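Local coordinates for protein arabinofuranosidase (Bifidobacterium longum, PDB 2Y2W) that hydrolyses terminal non-reducing alpha-L-arabinofuranosyl residues of arabinans and arabinoxylan, as a glycoside hydrolase family 51 enzyme, at residues R62-V68 against S404-L410; F280-Y286 against I334-E340; K101-V105 against F434-L439. All blocks are in the same frame, centred on the assembly; numbering follows the deposited sequence.

Contact 1 of 3, residues R62-V68 against S404-L410; sequences RLFGSFV and SASRAQL
Arg62 O accepts a straight bond from Ala405 N (3.2 Å, 180° at the hydrogen) where the first and last strands of the (beta/alpha)8 barrel, 65-67 and 402-408, run parallel and close the cylinder. The guanidinium group of Arg62 leads away to salt bridges with Glu162 and Glu249. Leu63 turns back through its CD1 branch, which rests on Ala405 CB. After Phe64, whose ring is directed to the helix 431-440, Gly65 pairs with Ser406 by bonding to the residues on either side of it: a weak, bent bond runs from Gly65 N to Ala405 O, and a good one from Arg407 N to Gly65 O (3.0 Å).

Ser66 adds a side-chain bond to the backbone pairing. With OG anti to its own N (chi1 -171°), the hydroxyl Ser66 OG extends to Arg407 O at 3.0 Å and also lies against CB and CD1 of Leu410. A water donates to Ser66 O and lies doubtfully close to Ser406 OG. At Phe67 the CD2 edge of the ring meets Ala408 CB in plane, and Phe67 CD2 also approaches Gln409 CG at 3.8 Å, with the ring and amide planes 53° apart. Arg109 adds a cation-pi contact to this ring. Gln409 follows a cis peptide bond and probably helps to recognise the arabinofuranose; its NE2 makes a weak hydrogen bond to Glu69, which probably also binds the sugar. After the cis peptide, Leu410 N donates a hydrogen bond to Phe67 O, and Val68 packs its CG2 methyl 3.7 Å from Leu410 CB.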
loop_
_atom_site.group_PDB
_atom_site.type_symbol
_atom_site.label_atom_id
_atom_site.label_comp_id
_atom_site.label_asym_id
_atom_site.label_seq_id
_atom_site.Cartn_x
_atom_site.Cartn_y
_atom_site.Cartn_z
ATOM N N ARG D 62 -23.992 20.768 -14.864
ATOM C CA ARG D 62 -23.062 19.636 -14.927
ATOM C C ARG D 62 -23.705 18.354 -15.449
ATOM O O ARG D 62 -23.007 17.384 -15.761
ATOM C CB ARG D 62 -22.427 19.370 -13.560
ATOM C CG ARG D 62 -21.319 20.333 -13.184
ATOM C CD ARG D 62 -20.372 19.677 -12.202
ATOM N NE ARG D 62 -19.407 20.623 -11.652
ATOM C CZ ARG D 62 -19.381 21.023 -10.385
ATOM N NH1 ARG D 62 -20.268 20.559 -9.509
ATOM N NH2 ARG D 62 -18.458 21.887 -9.992
ATOM N N LEU D 63 -25.032 18.357 -15.540
ATOM C CA LEU D 63 -25.774 17.230 -16.093
ATOM C C LEU D 63 -25.452 17.011 -17.574
ATOM O O LEU D 63 -25.624 15.906 -18.097
ATOM C CB LEU D 63 -27.279 17.437 -15.899
ATOM C CG LEU D 63 -28.153 16.186 -15.787
ATOM C CD1 LEU D 63 -27.902 15.471 -14.469
ATOM C CD2 LEU D 63 -29.621 16.547 -15.914
ATOM N N PHE D 64 -24.980 18.063 -18.236
ATOM C CA PHE D 64 -24.617 17.991 -19.647
ATOM C C PHE D 64 -23.104 17.914 -19.846
ATOM O O PHE D 64 -22.548 18.527 -20.758
ATOM C CB PHE D 64 -25.234 19.160 -20.421
ATOM C CG PHE D 64 -26.715 19.311 -20.199
ATOM C CD1 PHE D 64 -27.608 18.363 -20.695
ATOM C CD2 PHE D 64 -27.214 20.391 -19.482
ATOM C CE1 PHE D 64 -28.973 18.493 -20.484
ATOM C CE2 PHE D 64 -28.579 20.530 -19.265
ATOM C CZ PHE D 64 -29.461 19.578 -19.766
ATOM N N GLY D 65 -22.446 17.145 -18.985
ATOM C CA GLY D 65 -21.014 16.922 -19.095
ATOM C C GLY D 65 -20.674 15.728 -19.965
ATOM O O GLY D 65 -21.536 14.898 -20.261
ATOM N N SER D 66 -19.412 15.653 -20.381
ATOM C CA SER D 66 -18.909 14.508 -21.133
ATOM C C SER D 66 -17.625 13.968 -20.505
ATOM O O SER D 66 -17.316 14.272 -19.352
ATOM C CB SER D 66 -18.694 14.862 -22.609
ATOM O OG SER D 66 -18.406 13.703 -23.374
ATOM N N PHE D 67 -16.880 13.177 -21.274
ATOM C CA PHE D 67 -15.796 12.368 -20.748
ATOM C C PHE D 67 -14.793 12.063 -21.856
ATOM O O PHE D 67 -15.139 11.470 -22.874
ATOM C CB PHE D 67 -16.394 11.087 -20.132
ATOM C CG PHE D 67 -15.381 10.071 -19.646
ATOM C CD1 PHE D 67 -14.155 10.455 -19.114
ATOM C CD2 PHE D 67 -15.694 8.715 -19.678
ATOM C CE1 PHE D 67 -13.247 9.507 -18.656
ATOM C CE2 PHE D 67 -14.792 7.761 -19.221
ATOM C CZ PHE D 67 -13.568 8.161 -18.709
ATOM N N VAL D 68 -13.554 12.501 -21.653
ATOM C CA VAL D 68 -12.458 12.222 -22.572
ATOM C C VAL D 68 -11.430 11.319 -21.887
ATOM O O VAL D 68 -10.825 11.692 -20.876
ATOM C CB VAL D 68 -11.797 13.527 -23.099
ATOM C CG1 VAL D 68 -10.503 13.228 -23.830
ATOM C CG2 VAL D 68 -12.744 14.268 -24.021
ATOM N N SER D 404 -24.803 15.785 -11.432
ATOM C CA SER D 404 -23.775 15.685 -12.465
ATOM C C SER D 404 -23.935 14.417 -13.289
ATOM O O SER D 404 -24.291 13.365 -12.762
ATOM C CB SER D 404 -22.377 15.723 -11.849
ATOM O OG SER D 404 -21.387 15.758 -12.861
ATOM N N ALA D 405 -23.667 14.533 -14.586
ATOM C CA ALA D 405 -23.666 13.392 -15.494
ATOM C C ALA D 405 -22.647 13.598 -16.613
ATOM O O ALA D 405 -22.552 14.685 -17.187
ATOM C CB ALA D 405 -25.059 13.155 -16.066
ATOM N N SER D 406 -21.881 12.553 -16.910
ATOM C CA SER D 406 -20.889 12.610 -17.975
ATOM C C SER D 406 -21.142 11.516 -18.997
ATOM O O SER D 406 -21.008 10.329 -18.689
ATOM C CB SER D 406 -19.468 12.483 -17.416
ATOM O OG SER D 406 -19.271 13.333 -16.302
ATOM N N ARG D 407 -21.518 11.918 -20.208
ATOM C CA ARG D 407 -21.753 10.968 -21.287
ATOM C C ARG D 407 -20.422 10.473 -21.845
ATOM O O ARG D 407 -19.527 11.267 -22.141
ATOM C CB ARG D 407 -22.601 11.587 -22.397
ATOM C CG ARG D 407 -23.255 10.545 -23.295
ATOM C CD ARG D 407 -23.407 11.037 -24.721
ATOM N NE ARG D 407 -23.644 9.929 -25.646
ATOM C CZ ARG D 407 -22.685 9.199 -26.213
ATOM N NH1 ARG D 407 -21.405 9.444 -25.957
ATOM N NH2 ARG D 407 -23.006 8.212 -27.036
ATOM N N ALA D 408 -20.304 9.156 -21.977
ATOM C CA ALA D 408 -19.083 8.528 -22.468
ATOM C C ALA D 408 -19.266 8.015 -23.897
ATOM O O ALA D 408 -20.180 7.235 -24.156
ATOM C CB ALA D 408 -18.671 7.389 -21.542
ATOM N N GLN D 409 -18.426 8.458 -24.836
ATOM C CA GLN D 409 -17.401 9.481 -24.616
ATOM C C GLN D 409 -17.564 10.621 -25.630
ATOM O O GLN D 409 -18.523 10.629 -26.403
ATOM C CB GLN D 409 -15.994 8.867 -24.674
ATOM C CG GLN D 409 -15.590 8.143 -23.387
ATOM C CD GLN D 409 -14.221 7.497 -23.455
ATOM O OE1 GLN D 409 -13.327 7.967 -24.156
ATOM N NE2 GLN D 409 -14.047 6.414 -22.706
ATOM N N LEU D 410 -16.639 11.579 -25.629
ATOM C CA LEU D 410 -16.819 12.808 -26.411
ATOM C C LEU D 410 -16.573 12.664 -27.919
ATOM O O LEU D 410 -17.384 13.129 -28.723
ATOM C CB LEU D 410 -15.979 13.954 -25.832
ATOM C CG LEU D 410 -16.259 15.362 -26.371
ATOM C CD1 LEU D 410 -17.703 15.800 -26.108
ATOM C CD2 LEU D 410 -15.278 16.366 -25.789
HETATM O O HOH W 1 -18.525 15.612 -17.125
#

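Contact 2 of 3, residues F280-Y286 against I334-E340; sequences FVSCHAY and IALSFDE
His284 lies with one ring face against Glu340, whose CB sits 3.6 Å from the ring centroid, offset toward the rim, in a CH-pi contact. The Glu340 chain then runs on extended alongside the ring, so that the carboxylate carbon stays close to CE1 and ND1, the carboxylate turned 42° from the imidazole plane. There Tyr286 OH donates to Glu340 OE1 at 2.7 Å, meeting it from above the carboxylate plane. Asp339 approaches the imidazole at NE2, its carboxylate almost perpendicular to the ring and Asp339 OD1 2.8 Å from His284 NE2.

The opposite side of this pair of parallel barrel strands is apolar. Cys283 CB is centred over the Phe338 ring, with SG oblique to it, and Ala285 CB touches the edge of that ring at CE2. A beta bulge between Ser282 and His284 shifts the pairing by one residue, after which Ala285 N binds Glu340 O at 2.8 Å.

Glu340 is the probable nucleophile, and Tyr286 probably binds the arabinofuranose. Tyr286 from within the contact and Arg109 from outside it, by a salt bridge to OE2, together hold both carboxylate oxygens, while His284 ND1 is hydrogen-bonded to the probable proton donor/acceptor, Glu215.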
loop_
_atom_site.group_PDB
_atom_site.type_symbol
_atom_site.label_atom_id
_atom_site.label_comp_id
_atom_site.label_asym_id
_atom_site.label_seq_id
_atom_site.Cartn_x
_atom_site.Cartn_y
_atom_site.Cartn_z
ATOM N N PHE D 280 -19.790 13.584 -3.812
ATOM C CA PHE D 280 -20.470 12.810 -4.840
ATOM C C PHE D 280 -20.201 11.321 -4.700
ATOM O O PHE D 280 -19.214 10.906 -4.089
ATOM C CB PHE D 280 -20.017 13.251 -6.232
ATOM C CG PHE D 280 -20.560 14.581 -6.663
ATOM C CD1 PHE D 280 -21.772 14.664 -7.341
ATOM C CD2 PHE D 280 -19.846 15.749 -6.418
ATOM C CE1 PHE D 280 -22.274 15.893 -7.760
ATOM C CE2 PHE D 280 -20.339 16.986 -6.830
ATOM C CZ PHE D 280 -21.555 17.058 -7.503
ATOM N N VAL D 281 -21.104 10.530 -5.270
ATOM C CA VAL D 281 -20.884 9.107 -5.496
ATOM C C VAL D 281 -21.158 8.843 -6.978
ATOM O O VAL D 281 -22.135 9.348 -7.533
ATOM C CB VAL D 281 -21.748 8.219 -4.552
ATOM C CG1 VAL D 281 -23.243 8.529 -4.688
ATOM C CG2 VAL D 281 -21.461 6.735 -4.771
ATOM N N SER D 282 -20.280 8.077 -7.619
ATOM C CA SER D 282 -20.347 7.874 -9.065
ATOM C C SER D 282 -21.248 6.709 -9.450
ATOM O O SER D 282 -21.264 5.679 -8.779
ATOM C CB SER D 282 -18.947 7.662 -9.651
ATOM O OG SER D 282 -18.502 6.332 -9.442
ATOM N N CYS D 283 -21.991 6.888 -10.538
ATOM C CA CYS D 283 -22.811 5.829 -11.110
ATOM C C CYS D 283 -22.430 5.614 -12.565
ATOM O O CYS D 283 -22.240 6.575 -13.318
ATOM C CB CYS D 283 -24.294 6.181 -11.016
ATOM S SG CYS D 283 -24.910 6.390 -9.342
ATOM N N HIS D 284 -22.316 4.346 -12.951
ATOM C CA HIS D 284 -21.960 3.974 -14.315
ATOM C C HIS D 284 -23.048 3.101 -14.932
ATOM O O HIS D 284 -23.437 2.084 -14.356
ATOM C CB HIS D 284 -20.604 3.260 -14.337
ATOM C CG HIS D 284 -19.450 4.142 -13.965
ATOM N ND1 HIS D 284 -18.207 4.022 -14.548
ATOM C CD2 HIS D 284 -19.352 5.162 -13.080
ATOM C CE1 HIS D 284 -17.393 4.925 -14.032
ATOM N NE2 HIS D 284 -18.064 5.631 -13.140
ATOM N N ALA D 285 -23.545 3.507 -16.099
ATOM C CA ALA D 285 -24.651 2.804 -16.747
ATOM C C ALA D 285 -24.529 2.772 -18.269
ATOM O O ALA D 285 -24.767 3.778 -18.942
ATOM C CB ALA D 285 -25.987 3.416 -16.327
ATOM N N TYR D 286 -24.155 1.610 -18.798
ATOM C CA TYR D 286 -24.078 1.393 -20.243
ATOM C C TYR D 286 -25.193 0.459 -20.713
ATOM O O TYR D 286 -25.569 -0.479 -20.000
ATOM C CB TYR D 286 -22.717 0.809 -20.636
ATOM C CG TYR D 286 -21.542 1.755 -20.503
ATOM C CD1 TYR D 286 -21.312 2.755 -21.450
ATOM C CD2 TYR D 286 -20.642 1.632 -19.445
ATOM C CE1 TYR D 286 -20.225 3.616 -21.337
ATOM C CE2 TYR D 286 -19.550 2.488 -19.323
ATOM C CZ TYR D 286 -19.349 3.476 -20.273
ATOM O OH TYR D 286 -18.271 4.322 -20.156
ATOM N N ILE D 334 -25.061 13.561 -0.036
ATOM C CA ILE D 334 -24.154 13.158 -1.100
ATOM C C ILE D 334 -24.952 13.122 -2.398
ATOM O O ILE D 334 -25.907 12.352 -2.525
ATOM C CB ILE D 334 -23.537 11.754 -0.841
ATOM C CG1 ILE D 334 -22.859 11.673 0.538
ATOM C CG2 ILE D 334 -22.594 11.345 -1.982
ATOM C CD1 ILE D 334 -21.685 12.618 0.748
ATOM N N ALA D 335 -24.566 13.968 -3.349
ATOM C CA ALA D 335 -25.195 13.983 -4.668
ATOM C C ALA D 335 -24.687 12.831 -5.537
ATOM O O ALA D 335 -23.614 12.275 -5.287
ATOM C CB ALA D 335 -24.963 15.320 -5.358
ATOM N N LEU D 336 -25.471 12.476 -6.549
ATOM C CA LEU D 336 -25.103 11.417 -7.477
ATOM C C LEU D 336 -24.406 11.988 -8.701
ATOM O O LEU D 336 -24.779 13.056 -9.201
ATOM C CB LEU D 336 -26.340 10.620 -7.902
ATOM C CG LEU D 336 -26.731 9.361 -7.121
ATOM C CD1 LEU D 336 -26.903 9.615 -5.622
ATOM C CD2 LEU D 336 -28.000 8.765 -7.710
ATOM N N SER D 337 -23.392 11.268 -9.174
ATOM C CA SER D 337 -22.638 11.661 -10.358
ATOM C C SER D 337 -22.616 10.532 -11.385
ATOM O O SER D 337 -21.803 9.608 -11.291
ATOM C CB SER D 337 -21.210 12.066 -9.975
ATOM O OG SER D 337 -20.481 12.519 -11.104
ATOM N N PHE D 338 -23.517 10.609 -12.362
ATOM C CA PHE D 338 -23.562 9.645 -13.460
ATOM C C PHE D 338 -22.438 9.900 -14.466
ATOM O O PHE D 338 -22.687 10.215 -15.630
ATOM C CB PHE D 338 -24.930 9.682 -14.149
ATOM C CG PHE D 338 -25.818 8.527 -13.793
ATOM C CD1 PHE D 338 -26.605 8.563 -12.648
ATOM C CD2 PHE D 338 -25.864 7.397 -14.604
ATOM C CE1 PHE D 338 -27.427 7.490 -12.320
ATOM C CE2 PHE D 338 -26.682 6.320 -14.285
ATOM C CZ PHE D 338 -27.466 6.366 -13.141
ATOM N N ASP D 339 -21.200 9.738 -14.005
ATOM C CA ASP D 339 -20.026 10.157 -14.769
ATOM C C ASP D 339 -19.618 9.221 -15.911
ATOM O O ASP D 339 -18.690 9.524 -16.663
ATOM C CB ASP D 339 -18.840 10.483 -13.844
ATOM C CG ASP D 339 -18.504 9.359 -12.875
ATOM O OD1 ASP D 339 -19.082 8.256 -12.982
ATOM O OD2 ASP D 339 -17.646 9.590 -11.995
ATOM N N GLU D 340 -20.310 8.093 -16.037
ATOM C CA GLU D 340 -20.193 7.243 -17.220
ATOM C C GLU D 340 -21.553 6.655 -17.588
ATOM O O GLU D 340 -22.028 5.716 -16.949
ATOM C CB GLU D 340 -19.148 6.138 -17.016
ATOM C CG GLU D 340 -17.712 6.588 -17.265
ATOM C CD GLU D 340 -16.711 5.445 -17.282
ATOM O OE1 GLU D 340 -17.038 4.356 -17.806
ATOM O OE2 GLU D 340 -15.584 5.642 -16.779
#

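Contact 3 of 3, residues K101-V105 against F434-L439; sequences KELGV and FAEAAL
Leu103 and Phe434 form the close-packed side in the packing of the end of helix 94-103 on helix 431-440. Their side chains cross at about a right angle, with Leu103 CD1 3.5 Å from Phe434 CD1 and Leu103 CG close to the same atom. Phe434 is put there by a first torsion that holds CG anti to the backbone N (chi1 -167°), while its CB already points at the neighbouring segment. The carbonyl oxygen Leu103 O approaches the ring at its edge, 3.4 Å from Phe434 CD1, and also receives a CA-H...O contact from Ala435. Val105 adds a more distant touch of CG2 at Phe434 CE1.

Beside the ring, small residues let the two backbones come together. Ala438 CB rests against two carbonyl oxygens, 3.3 Å from Leu103 O and 3.4 Å from Gly104 O. Gly104, without a side chain, lets the Ala438 methyl come up close to its backbone, and its positive phi (81°) suits the turn out of the helix.

The outer side is looser and partly hydrated. Leu439, exposed, reaches Glu102 O through Leu439 CD1 at 3.7 Å, and the carboxylate of Glu102 leads away to a salt bridge with Arg427. No direct hydrogen bond joins the segments; instead a water donates to both Gly104 O and Ala438 O, the latter also bonded by Arg442.

The helix 94-103 thus ends in a Schellman motif at Gly104, and this C-terminal end is packed against the side of helix 431-440, outside the parallel strands of the (beta/alpha)8 barrel.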
loop_
_atom_site.group_PDB
_atom_site.type_symbol
_atom_site.label_atom_id
_atom_site.label_comp_id
_atom_site.label_asym_id
_atom_site.label_seq_id
_atom_site.Cartn_x
_atom_site.Cartn_y
_atom_site.Cartn_z
ATOM N N LYS D 101 -18.921 22.719 -28.767
ATOM C CA LYS D 101 -19.711 23.914 -28.477
ATOM C C LYS D 101 -21.169 23.691 -28.875
ATOM O O LYS D 101 -22.077 23.946 -28.083
ATOM C CB LYS D 101 -19.126 25.133 -29.213
ATOM C CG LYS D 101 -19.884 26.453 -29.014
ATOM C CD LYS D 101 -19.587 27.093 -27.662
ATOM C CE LYS D 101 -20.292 28.436 -27.510
ATOM N NZ LYS D 101 -21.753 28.297 -27.212
ATOM N N GLU D 102 -21.376 23.197 -30.095
ATOM C CA GLU D 102 -22.711 22.906 -30.616
ATOM C C GLU D 102 -23.432 21.837 -29.794
ATOM O O GLU D 102 -24.659 21.844 -29.702
ATOM C CB GLU D 102 -22.628 22.473 -32.082
ATOM C CG GLU D 102 -23.966 22.510 -32.820
ATOM C CD GLU D 102 -23.869 22.027 -34.257
ATOM O OE1 GLU D 102 -22.960 22.481 -34.992
ATOM O OE2 GLU D 102 -24.712 21.193 -34.649
ATOM N N LEU D 103 -22.662 20.929 -29.200
ATOM C CA LEU D 103 -23.220 19.864 -28.374
ATOM C C LEU D 103 -23.664 20.361 -27.000
ATOM O O LEU D 103 -24.562 19.784 -26.390
ATOM C CB LEU D 103 -22.220 18.710 -28.237
ATOM C CG LEU D 103 -22.665 17.375 -27.634
ATOM C CD1 LEU D 103 -23.844 16.768 -28.388
ATOM C CD2 LEU D 103 -21.497 16.409 -27.605
ATOM N N GLY D 104 -23.034 21.428 -26.517
ATOM C CA GLY D 104 -23.413 22.042 -25.244
ATOM C C GLY D 104 -22.850 21.335 -24.024
ATOM O O GLY D 104 -23.480 21.316 -22.967
ATOM N N VAL D 105 -21.664 20.750 -24.174
ATOM C CA VAL D 105 -20.948 20.129 -23.060
ATOM C C VAL D 105 -20.379 21.226 -22.154
ATOM O O VAL D 105 -19.780 22.188 -22.635
ATOM C CB VAL D 105 -19.807 19.196 -23.556
ATOM C CG1 VAL D 105 -19.138 18.479 -22.386
ATOM C CG2 VAL D 105 -20.339 18.179 -24.567
ATOM N N PHE D 434 -28.892 15.137 -27.303
ATOM C CA PHE D 434 -28.046 15.748 -26.279
ATOM C C PHE D 434 -27.982 17.264 -26.449
ATOM O O PHE D 434 -28.204 18.007 -25.491
ATOM C CB PHE D 434 -26.637 15.142 -26.295
ATOM C CG PHE D 434 -25.814 15.495 -25.086
ATOM C CD1 PHE D 434 -25.042 16.654 -25.062
ATOM C CD2 PHE D 434 -25.814 14.669 -23.966
ATOM C CE1 PHE D 434 -24.281 16.985 -23.946
ATOM C CE2 PHE D 434 -25.056 14.990 -22.841
ATOM C CZ PHE D 434 -24.287 16.151 -22.832
ATOM N N ALA D 435 -27.686 17.710 -27.670
ATOM C CA ALA D 435 -27.604 19.137 -27.994
ATOM C C ALA D 435 -28.857 19.911 -27.572
ATOM O O ALA D 435 -28.758 20.934 -26.892
ATOM C CB ALA D 435 -27.329 19.327 -29.478
ATOM N N GLU D 436 -30.027 19.408 -27.961
ATOM C CA GLU D 436 -31.302 20.037 -27.611
ATOM C C GLU D 436 -31.511 20.176 -26.108
ATOM O O GLU D 436 -31.935 21.233 -25.634
ATOM C CB GLU D 436 -32.475 19.279 -28.238
ATOM C CG GLU D 436 -32.987 19.902 -29.530
ATOM C CD GLU D 436 -33.691 21.235 -29.310
ATOM O OE1 GLU D 436 -34.371 21.396 -28.272
ATOM O OE2 GLU D 436 -33.566 22.120 -30.183
ATOM N N ALA D 437 -31.213 19.111 -25.366
ATOM C CA ALA D 437 -31.336 19.129 -23.915
ATOM C C ALA D 437 -30.306 20.071 -23.294
ATOM O O ALA D 437 -30.620 20.813 -22.367
ATOM C CB ALA D 437 -31.195 17.728 -23.350
ATOM N N ALA D 438 -29.087 20.049 -23.827
ATOM C CA ALA D 438 -27.991 20.857 -23.298
ATOM C C ALA D 438 -28.189 22.354 -23.505
ATOM O O ALA D 438 -27.786 23.155 -22.662
ATOM C CB ALA D 438 -26.662 20.411 -23.896
ATOM N N LEU D 439 -28.818 22.728 -24.617
ATOM C CA LEU D 439 -28.967 24.138 -24.982
ATOM C C LEU D 439 -30.284 24.798 -24.551
ATOM O O LEU D 439 -30.398 26.025 -24.596
ATOM C CB LEU D 439 -28.739 24.341 -26.489
ATOM C CG LEU D 439 -27.297 24.300 -27.014
ATOM C CD1 LEU D 439 -27.281 24.238 -28.535
ATOM C CD2 LEU D 439 -26.474 25.487 -26.520
HETATM O O HOH W 2 -25.165 23.539 -22.196
#

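In the fold
Contacts 1 and 2 lie in the buried barrel wall, and share it directly: strand 402-408 pairs with strand 335-341, with probable hydrogen bonds from Ser406 N to Phe338 O and from Phe338 N to Ser404 O. Both reach the catalytic centre, where the Phe67 ring packs on Glu340 OE2. Both are stitched by backbone bonds, but contact 2 adds two carboxylates, an imidazole and a tyrosine hydroxyl on one side and apolar packing on the other. Contact 3 is partly buried, outside the wall, and relies on apolar packing and one bridging water. It meets contact 1 chiefly through Phe64, and also where Val105 touches Ser66, and remains about 9 Å from contact 2 at the nearest atoms.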